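Long-range contact in anti-sigma-I factor RsgI2 (Clostridium thermocellum, PDB 4B9P), which probably senses extracellular cellulose through its C-terminal family 3 carbohydrate-binding module and controls the sigma factor SigI2 across the cell membrane: residues R45-E56 and W127-S138. Residues are numbered along the deposited sequence; the frame is centred on the assembly and turned at random. Where two conformers were deposited one is given.
With CA (calcium ion), chain B.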
loop_
_atom_site.group_PDB
_atom_site.type_symbol
_atom_site.label_atom_id
_atom_site.label_comp_id
_atom_site.label_asym_id
_atom_site.label_seq_id
_atom_site.Cartn_x
_atom_site.Cartn_y
_atom_site.Cartn_z
ATOM N N ARG A 45 1.184 0.181 5.278
ATOM C CA ARG A 45 1.566 1.518 4.803
ATOM C C ARG A 45 2.601 1.440 3.696
ATOM O O ARG A 45 3.649 0.804 3.836
ATOM C CB ARG A 45 2.143 2.377 5.939
ATOM C CG ARG A 45 1.115 2.665 6.977
ATOM C CD ARG A 45 1.686 3.550 8.045
ATOM N NE ARG A 45 0.637 3.857 9.006
ATOM C CZ ARG A 45 0.872 4.461 10.151
ATOM N NH1 ARG A 45 2.118 4.811 10.464
ATOM N NH2 ARG A 45 -0.130 4.695 10.987
ATOM N N TYR A 46 2.295 2.146 2.607
ATOM C CA TYR A 46 3.199 2.334 1.472
ATOM C C TYR A 46 3.638 3.802 1.531
ATOM O O TYR A 46 2.807 4.695 1.332
ATOM C CB TYR A 46 2.446 2.054 0.151
ATOM C CG TYR A 46 3.334 2.205 -1.077
ATOM C CD1 TYR A 46 3.514 3.456 -1.708
ATOM C CD2 TYR A 46 3.971 1.094 -1.649
ATOM C CE1 TYR A 46 4.355 3.586 -2.804
ATOM C CE2 TYR A 46 4.807 1.219 -2.777
ATOM C CZ TYR A 46 4.968 2.463 -3.356
ATOM O OH TYR A 46 5.786 2.515 -4.426
ATOM N N TYR A 47 4.920 4.036 1.783
ATOM C CA TYR A 47 5.456 5.384 1.998
ATOM C C TYR A 47 6.025 5.974 0.717
ATOM O O TYR A 47 6.692 5.270 -0.058
ATOM C CB TYR A 47 6.589 5.331 3.010
ATOM C CG TYR A 47 6.187 4.972 4.391
ATOM C CD1 TYR A 47 5.658 5.940 5.260
ATOM C CD2 TYR A 47 6.291 3.653 4.841
ATOM C CE1 TYR A 47 5.318 5.615 6.569
ATOM C CE2 TYR A 47 5.930 3.320 6.122
ATOM C CZ TYR A 47 5.436 4.284 6.979
ATOM O OH TYR A 47 5.098 3.880 8.265
ATOM N N TYR A 48 5.793 7.269 0.498
ATOM C CA TYR A 48 6.228 7.879 -0.752
ATOM C C TYR A 48 6.315 9.393 -0.528
ATOM O O TYR A 48 5.934 9.922 0.526
ATOM C CB TYR A 48 5.248 7.528 -1.879
ATOM C CG TYR A 48 3.853 8.139 -1.771
ATOM C CD1 TYR A 48 2.877 7.592 -0.923
ATOM C CD2 TYR A 48 3.503 9.233 -2.548
ATOM C CE1 TYR A 48 1.634 8.133 -0.812
ATOM C CE2 TYR A 48 2.213 9.774 -2.467
ATOM C CZ TYR A 48 1.296 9.198 -1.601
ATOM O OH TYR A 48 0.038 9.738 -1.503
ATOM N N THR A 49 6.835 10.081 -1.544
ATOM C CA THR A 49 6.770 11.554 -1.584
ATOM C C THR A 49 5.767 11.975 -2.648
ATOM O O THR A 49 5.872 11.583 -3.807
ATOM C CB THR A 49 8.145 12.141 -1.877
ATOM O OG1 THR A 49 8.727 11.433 -2.983
ATOM C CG2 THR A 49 9.047 12.060 -0.622
ATOM N N LYS A 50 4.762 12.758 -2.225
ATOM C CA LYS A 50 3.672 13.169 -3.139
ATOM C C LYS A 50 4.128 14.141 -4.217
ATOM O O LYS A 50 3.404 14.356 -5.189
ATOM C CB LYS A 50 2.504 13.760 -2.350
ATOM C CG LYS A 50 2.878 15.117 -1.696
ATOM C CD LYS A 50 1.747 15.691 -0.885
ATOM C CE LYS A 50 2.054 17.093 -0.346
ATOM N NZ LYS A 50 3.198 17.087 0.578
ATOM N N ASP A 51 5.325 14.715 -4.061
ATOM C CA ASP A 51 5.861 15.633 -5.044
ATOM C C ASP A 51 4.863 16.773 -5.220
ATOM O O ASP A 51 4.455 17.358 -4.210
ATOM C CB ASP A 51 6.235 14.878 -6.320
ATOM C CG ASP A 51 7.053 13.596 -6.026
ATOM O OD1 ASP A 51 7.931 13.601 -5.122
ATOM O OD2 ASP A 51 6.820 12.592 -6.710
ATOM N N GLN A 52 4.490 17.154 -6.448
ATOM C CA GLN A 52 3.497 18.227 -6.620
ATOM C C GLN A 52 2.115 17.712 -7.024
ATOM O O GLN A 52 1.274 18.483 -7.464
ATOM C CB GLN A 52 4.031 19.249 -7.629
ATOM C CG GLN A 52 5.265 19.980 -7.095
ATOM C CD GLN A 52 5.754 20.999 -8.069
ATOM O OE1 GLN A 52 6.417 20.662 -9.083
ATOM N NE2 GLN A 52 5.403 22.246 -7.825
ATOM N N VAL A 53 1.865 16.417 -6.850
ATOM C CA VAL A 53 0.599 15.860 -7.264
ATOM C C VAL A 53 -0.508 16.280 -6.314
ATOM O O VAL A 53 -0.302 16.333 -5.097
ATOM C CB VAL A 53 0.728 14.303 -7.341
ATOM C CG1 VAL A 53 -0.618 13.682 -7.691
ATOM C CG2 VAL A 53 1.783 13.949 -8.405
ATOM N N ILE A 54 -1.672 16.618 -6.872
ATOM C CA ILE A 54 -2.843 17.043 -6.095
ATOM C C ILE A 54 -4.039 16.128 -6.406
ATOM O O ILE A 54 -3.966 15.288 -7.315
ATOM C CB ILE A 54 -3.168 18.531 -6.379
ATOM C CG1 ILE A 54 -3.532 18.747 -7.859
ATOM C CG2 ILE A 54 -2.029 19.414 -5.877
ATOM C CD1 ILE A 54 -4.107 20.143 -8.148
ATOM N N ASN A 55 -5.152 16.316 -5.688
ATOM C CA ASN A 55 -6.362 15.484 -5.838
ATOM C C ASN A 55 -6.058 14.008 -5.616
ATOM O O ASN A 55 -6.666 13.146 -6.269
ATOM C CB ASN A 55 -7.016 15.622 -7.217
ATOM C CG ASN A 55 -7.249 17.039 -7.651
ATOM O OD1 ASN A 55 -7.660 17.903 -6.869
ATOM N ND2 ASN A 55 -7.059 17.287 -8.942
ATOM N N GLU A 56 -5.131 13.695 -4.722
ATOM C CA GLU A 56 -4.717 12.292 -4.607
ATOM C C GLU A 56 -5.836 11.449 -4.002
ATOM O O GLU A 56 -6.337 11.770 -2.936
ATOM C CB GLU A 56 -3.494 12.191 -3.743
ATOM C CG GLU A 56 -2.260 12.848 -4.298
ATOM C CD GLU A 56 -1.107 12.563 -3.360
ATOM O OE1 GLU A 56 -0.949 13.320 -2.361
ATOM O OE2 GLU A 56 -0.412 11.523 -3.514
ATOM N N TRP A 127 3.192 18.443 -13.645
ATOM C CA TRP A 127 3.646 18.235 -12.266
ATOM C C TRP A 127 2.491 18.049 -11.279
ATOM O O TRP A 127 2.690 17.495 -10.191
ATOM C CB TRP A 127 4.600 19.335 -11.820
ATOM C CG TRP A 127 4.019 20.683 -11.922
ATOM C CD1 TRP A 127 3.193 21.309 -11.009
ATOM C CD2 TRP A 127 4.200 21.607 -13.008
ATOM N NE1 TRP A 127 2.865 22.571 -11.476
ATOM C CE2 TRP A 127 3.478 22.779 -12.691
ATOM C CE3 TRP A 127 4.917 21.558 -14.204
ATOM C CZ2 TRP A 127 3.457 23.891 -13.533
ATOM C CZ3 TRP A 127 4.899 22.673 -15.047
ATOM C CH2 TRP A 127 4.182 23.819 -14.700
ATOM N N ASN A 128 1.283 18.448 -11.649
ATOM C CA ASN A 128 0.165 18.252 -10.729
ATOM C C ASN A 128 -0.447 16.844 -10.804
ATOM O O ASN A 128 -1.332 16.521 -9.991
ATOM C CB ASN A 128 -0.928 19.336 -10.925
ATOM C CG ASN A 128 -0.607 20.623 -10.189
ATOM O OD1 ASN A 128 0.044 20.636 -9.106
ATOM N ND2 ASN A 128 -0.998 21.713 -10.771
ATOM N N TYR A 129 0.062 15.985 -11.714
ATOM C CA TYR A 129 -0.373 14.586 -11.736
ATOM C C TYR A 129 0.761 13.594 -11.894
ATOM O O TYR A 129 0.533 12.387 -11.689
ATOM C CB TYR A 129 -1.505 14.304 -12.737
ATOM C CG TYR A 129 -1.113 14.621 -14.181
ATOM C CD1 TYR A 129 -0.493 13.666 -14.977
ATOM C CD2 TYR A 129 -1.376 15.877 -14.745
ATOM C CE1 TYR A 129 -0.152 13.929 -16.257
ATOM C CE2 TYR A 129 -1.046 16.150 -16.058
ATOM C CZ TYR A 129 -0.455 15.162 -16.807
ATOM O OH TYR A 129 -0.109 15.453 -18.102
ATOM N N MET A 130 1.955 14.053 -12.255
ATOM C CA MET A 130 3.055 13.113 -12.474
ATOM C C MET A 130 3.886 12.978 -11.197
ATOM O O MET A 130 4.465 13.961 -10.712
ATOM C CB MET A 130 3.928 13.617 -13.614
ATOM C CG MET A 130 4.846 12.560 -14.178
ATOM S SD MET A 130 3.978 11.299 -15.178
ATOM C CE MET A 130 3.904 12.181 -16.756
ATOM N N TYR A 131 3.934 11.763 -10.649
ATOM C CA TYR A 131 4.818 11.409 -9.544
ATOM C C TYR A 131 6.210 11.083 -10.026
ATOM O O TYR A 131 6.382 10.505 -11.114
ATOM C CB TYR A 131 4.314 10.161 -8.892
ATOM C CG TYR A 131 3.024 10.293 -8.111
ATOM C CD1 TYR A 131 2.982 10.997 -6.921
ATOM C CD2 TYR A 131 1.882 9.641 -8.538
ATOM C CE1 TYR A 131 1.806 11.044 -6.169
ATOM C CE2 TYR A 131 0.721 9.657 -7.793
ATOM C CZ TYR A 131 0.699 10.336 -6.600
ATOM O OH TYR A 131 -0.470 10.358 -5.862
ATOM N N ASP A 132 7.218 11.343 -9.168
ATOM C CA ASP A 132 8.549 10.776 -9.317
ATOM C C ASP A 132 8.657 9.609 -8.353
ATOM O O ASP A 132 8.546 9.821 -7.129
ATOM C CB ASP A 132 9.590 11.844 -8.985
ATOM C CG ASP A 132 10.968 11.278 -8.949
ATOM O OD1 ASP A 132 11.443 10.804 -7.883
ATOM O OD2 ASP A 132 11.622 11.319 -10.007
ATOM N N GLN A 133 8.890 8.390 -8.859
ATOM C CA GLN A 133 8.851 7.214 -7.970
ATOM C C GLN A 133 10.162 6.921 -7.271
ATOM O O GLN A 133 10.154 6.285 -6.236
ATOM C CB GLN A 133 8.410 5.959 -8.731
ATOM C CG GLN A 133 7.025 6.091 -9.351
ATOM C CD GLN A 133 6.349 4.778 -9.577
ATOM O OE1 GLN A 133 5.703 4.270 -8.653
ATOM N NE2 GLN A 133 6.536 4.176 -10.748
ATOM N N ASN A 134 11.297 7.304 -7.836
ATOM C CA ASN A 134 12.552 6.920 -7.185
ATOM C C ASN A 134 12.757 7.679 -5.874
ATOM O O ASN A 134 13.564 7.247 -5.049
ATOM C CB ASN A 134 13.712 7.168 -8.140
ATOM C CG ASN A 134 13.718 6.206 -9.293
ATOM O OD1 ASN A 134 13.693 6.604 -10.450
ATOM N ND2 ASN A 134 13.724 4.929 -8.981
ATOM N N SER A 135 11.974 8.728 -5.648
ATOM C CA SER A 135 11.953 9.485 -4.396
ATOM C C SER A 135 10.983 8.877 -3.370
ATOM O O SER A 135 10.619 9.548 -2.400
ATOM C CB SER A 135 11.567 10.950 -4.687
ATOM O OG SER A 135 10.350 11.013 -5.430
ATOM N N ASP A 136 10.502 7.655 -3.618
ATOM C CA ASP A 136 9.492 7.034 -2.756
ATOM C C ASP A 136 10.098 5.873 -1.986
ATOM O O ASP A 136 10.518 4.875 -2.600
ATOM C CB ASP A 136 8.293 6.530 -3.572
ATOM C CG ASP A 136 7.605 7.643 -4.351
ATOM O OD1 ASP A 136 7.837 8.833 -4.023
ATOM O OD2 ASP A 136 6.776 7.295 -5.215
ATOM N N TYR A 137 10.082 5.971 -0.662
ATOM C CA TYR A 137 10.692 4.960 0.199
ATOM C C TYR A 137 10.258 3.556 -0.151
ATOM O O TYR A 137 11.082 2.657 -0.200
ATOM C CB TYR A 137 10.373 5.290 1.636
ATOM C CG TYR A 137 10.914 4.298 2.644
ATOM C CD1 TYR A 137 12.246 4.365 3.044
ATOM C CD2 TYR A 137 10.099 3.340 3.226
ATOM C CE1 TYR A 137 12.737 3.499 3.994
ATOM C CE2 TYR A 137 10.601 2.441 4.175
ATOM C CZ TYR A 137 11.908 2.545 4.564
ATOM O OH TYR A 137 12.440 1.682 5.479
ATOM N N SER A 138 8.968 3.335 -0.352
ATOM C CA SER A 138 8.480 1.975 -0.547
ATOM C C SER A 138 8.625 1.436 -1.958
ATOM O O SER A 138 8.353 0.261 -2.171
ATOM C CB SER A 138 7.011 1.870 -0.111
ATOM O OG SER A 138 6.866 2.124 1.277
HETATM CA CA CA B . 7.807 10.962 -5.174
HETATM O O HOH W 1 6.117 4.715 -5.846
HETATM O O HOH W 2 4.783 16.121 -9.153
HETATM O O HOH W 3 5.859 9.688 -6.027
#
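Thr49 and Asp51 meet Asp132, Ser135 and Asp136 around a calcium ion that ties the loop after strand 42-48 to segment 127-138. Thr49 chelates through O and OG1, and Asp51 through both carboxylate oxygens; Asp132 O, Ser135 OG, Asp136 OD1 and a water complete a shell of eight oxygens. Backbone N-H groups of ligand residues also hold the carboxylates: Thr49 N reaches Asp136 OD1 (3.0 Å) from above the carboxylate plane, and Asp132 N binds Asp51 OD2 (2.8 Å) on the anti side but 34° out of plane. Beside the metal, the buried Tyr131 ring takes Val53 CG2 over one face, 3.8 Å from its centroid. Its OH donates along the anti lone pair of Glu56 OE2 (2.6 Å), which also accepts from Tyr48 OH. At strand 42-48, Ser138 OG accepts from Tyr47 N (2.8 Å) and is also bonded to Lys151 O; Tyr46 CG lies opposite its backbone N (chi1 -179°), presenting a ring face to Ser138 CB. Packing is looser at the exposed end, where Gln52 crosses Trp127 obliquely, OE1 3.5 Å from CB, and a water bridges Gln52 N to Trp127 O and Met130 O. The carboxylates of Asp51 and Asp136 share one cation, whose charge would offset their repulsion.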